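Local coordinates for cellulosomal scaffoldin adaptor protein B (Acetivibrio cellulolyticus, PDB 4WI0) that probably acts, through this cohesin domain of a cellulosomal adaptor scaffoldin, as a receptor for dockerin-bearing partners in plant-polysaccharide breakdown, at residues M7-N12 against I20-K25. Residues are numbered along the deposited sequence; the frame is centred on the assembly and turned at random. Where two conformers were deposited one is given.
Sequences MNFDKN and IKATVK
Asn-8 and Thr-23 form the hydrogen-bonded pair that ties residues 7-12 to residues 20-25, each backbone N-H meeting the other's carbonyl oxygen at 2.8 Å between N and O in both bonds. The antiparallel ladder illustrates how a two-strand contact can have one face closely packed and the other more open to solvent. On the packed face, Met-7, Phe-9, Ala-22 and Val-24 point the same way. The Phe-9 ring presents its CD1-CE1 edge to the methyl of Ala-22, which lies in the ring plane with CB 3.6 Å from Phe-9 CE1. The Ile-20 side chain runs obliquely to that of Phe-9, its CG2 3.7 Å from Phe-9 CD1. Met-7 holds CG anti to the backbone N (chi1 -177°), which carries its sulfur along this face until SD rests 3.8 Å from Ala-22 CB. Val-116 and Phe-118 of strand 111-120 also pack on Ala-22, and Ile-165 touches both Phe-9 and Ile-20.

The solvent-side face, with Asn-8 and Thr-23, is looser: one water bridges the carbonyl oxygens of Asn-8 and Lys-21 and the hydroxyl of Thr-23. Where the strand gives way to a turn, Asp-10 N still donates to Lys-21 O at 3.2 Å, in the carbonyl plane. The Asp-10 carboxylate then folds back over Lys-21, whose backbone N meets OD1 from above the carboxylate plane, 3.1 Å away. At the turn, by contrast, Lys-11 O is buried without a polar partner, 3.4 Å from Ile-20 CG2. Antiparallel pairing and a short link make strands 4-9 and 19-27 a beta hairpin within one sheet of the cohesin beta-sandwich.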
loop_
_atom_site.group_PDB
_atom_site.type_symbol
_atom_site.label_atom_id
_atom_site.label_comp_id
_atom_site.label_asym_id
_atom_site.label_seq_id
_atom_site.Cartn_x
_atom_site.Cartn_y
_atom_site.Cartn_z
ATOM N N MET A 7 8.282 -19.833 -1.764
ATOM C CA MET A 7 9.556 -19.646 -2.419
ATOM C C MET A 7 10.055 -21.006 -2.869
ATOM O O MET A 7 10.036 -21.974 -2.104
ATOM C CB MET A 7 10.543 -18.987 -1.460
ATOM C CG MET A 7 11.902 -18.668 -2.062
ATOM S SD MET A 7 13.085 -18.173 -0.788
ATOM C CE MET A 7 12.399 -16.589 -0.311
ATOM N N ASN A 8 10.502 -21.077 -4.117
ATOM C CA ASN A 8 11.063 -22.306 -4.669
ATOM C C ASN A 8 12.488 -22.102 -5.147
ATOM O O ASN A 8 12.792 -21.084 -5.757
ATOM C CB ASN A 8 10.205 -22.775 -5.838
ATOM C CG ASN A 8 8.842 -23.252 -5.394
ATOM O OD1 ASN A 8 7.826 -22.701 -5.791
ATOM N ND2 ASN A 8 8.817 -24.290 -4.575
ATOM N N PHE A 9 13.353 -23.075 -4.870
ATOM C CA PHE A 9 14.740 -23.034 -5.347
ATOM C C PHE A 9 14.907 -23.890 -6.588
ATOM O O PHE A 9 14.326 -24.970 -6.677
ATOM C CB PHE A 9 15.712 -23.518 -4.271
ATOM C CG PHE A 9 15.601 -22.774 -2.972
ATOM C CD1 PHE A 9 15.643 -21.394 -2.942
ATOM C CD2 PHE A 9 15.485 -23.461 -1.770
ATOM C CE1 PHE A 9 15.545 -20.703 -1.750
ATOM C CE2 PHE A 9 15.392 -22.772 -0.570
ATOM C CZ PHE A 9 15.418 -21.393 -0.560
ATOM N N ASP A 10 15.702 -23.410 -7.546
ATOM C CA ASP A 10 16.069 -24.234 -8.698
ATOM C C ASP A 10 16.932 -25.426 -8.281
ATOM O O ASP A 10 16.939 -26.448 -8.959
ATOM C CB ASP A 10 16.771 -23.415 -9.785
ATOM C CG ASP A 10 18.085 -22.812 -9.326
ATOM O OD1 ASP A 10 18.345 -22.727 -8.106
ATOM O OD2 ASP A 10 18.862 -22.395 -10.205
ATOM N N LYS A 11 17.656 -25.279 -7.173
ATOM C CA LYS A 11 18.377 -26.387 -6.551
ATOM C C LYS A 11 18.587 -26.106 -5.060
ATOM O O LYS A 11 18.645 -24.952 -4.651
ATOM C CB LYS A 11 19.718 -26.585 -7.244
ATOM C CG LYS A 11 20.650 -25.391 -7.135
ATOM C CD LYS A 11 21.956 -25.662 -7.860
ATOM C CE LYS A 11 23.034 -24.657 -7.481
ATOM N NZ LYS A 11 24.388 -25.258 -7.616
ATOM N N ASN A 12 18.720 -27.150 -4.249
ATOM C CA ASN A 12 18.891 -26.947 -2.806
ATOM C C ASN A 12 20.286 -27.324 -2.287
ATOM O O ASN A 12 20.512 -27.394 -1.075
ATOM C CB ASN A 12 17.772 -27.648 -2.024
ATOM C CG ASN A 12 17.799 -29.156 -2.172
ATOM O OD1 ASN A 12 18.632 -29.716 -2.890
ATOM N ND2 ASN A 12 16.883 -29.829 -1.480
ATOM N N ILE A 20 22.100 -20.040 -6.058
ATOM C CA ILE A 20 20.762 -20.603 -6.040
ATOM C C ILE A 20 19.770 -19.507 -6.442
ATOM O O ILE A 20 19.772 -18.424 -5.851
ATOM C CB ILE A 20 20.394 -21.119 -4.638
ATOM C CG1 ILE A 20 21.356 -22.243 -4.227
ATOM C CG2 ILE A 20 18.942 -21.591 -4.609
ATOM C CD1 ILE A 20 21.158 -22.758 -2.816
ATOM N N LYS A 21 18.930 -19.786 -7.435
ATOM C CA LYS A 21 17.827 -18.891 -7.787
ATOM C C LYS A 21 16.602 -19.199 -6.926
ATOM O O LYS A 21 16.067 -20.306 -6.969
ATOM C CB LYS A 21 17.486 -19.004 -9.275
ATOM C CG LYS A 21 18.657 -18.668 -10.196
ATOM C CD LYS A 21 18.209 -18.418 -11.626
ATOM C CE LYS A 21 19.391 -18.320 -12.584
ATOM N NZ LYS A 21 19.040 -17.556 -13.816
ATOM N N ALA A 22 16.178 -18.214 -6.137
ATOM C CA ALA A 22 15.000 -18.323 -5.279
ATOM C C ALA A 22 13.822 -17.573 -5.898
ATOM O O ALA A 22 13.852 -16.341 -6.005
ATOM C CB ALA A 22 15.308 -17.767 -3.901
ATOM N N THR A 23 12.808 -18.323 -6.328
ATOM C CA THR A 23 11.654 -17.747 -7.013
ATOM C C THR A 23 10.458 -17.668 -6.058
ATOM O O THR A 23 10.039 -18.680 -5.484
ATOM C CB THR A 23 11.270 -18.564 -8.266
ATOM O OG1 THR A 23 12.347 -18.547 -9.213
ATOM C CG2 THR A 23 10.036 -17.991 -8.928
ATOM N N VAL A 24 9.939 -16.455 -5.883
ATOM C CA VAL A 24 8.688 -16.222 -5.158
ATOM C C VAL A 24 7.528 -16.483 -6.124
ATOM O O VAL A 24 7.450 -15.853 -7.196
ATOM C CB VAL A 24 8.611 -14.782 -4.604
ATOM C CG1 VAL A 24 7.321 -14.560 -3.816
ATOM C CG2 VAL A 24 9.820 -14.479 -3.725
ATOM N N LYS A 25 6.639 -17.402 -5.738
ATOM C CA LYS A 25 5.518 -17.814 -6.583
ATOM C C LYS A 25 4.189 -17.743 -5.822
ATOM O O LYS A 25 4.140 -17.998 -4.602
ATOM C CB LYS A 25 5.776 -19.234 -7.102
ATOM C CG LYS A 25 4.832 -19.715 -8.193
ATOM C CD LYS A 25 3.992 -20.902 -7.753
ATOM C CE LYS A 25 3.180 -21.450 -8.918
ATOM N NZ LYS A 25 2.909 -22.909 -8.775
HETATM O O HOH W 1 14.019 -20.617 -8.644
#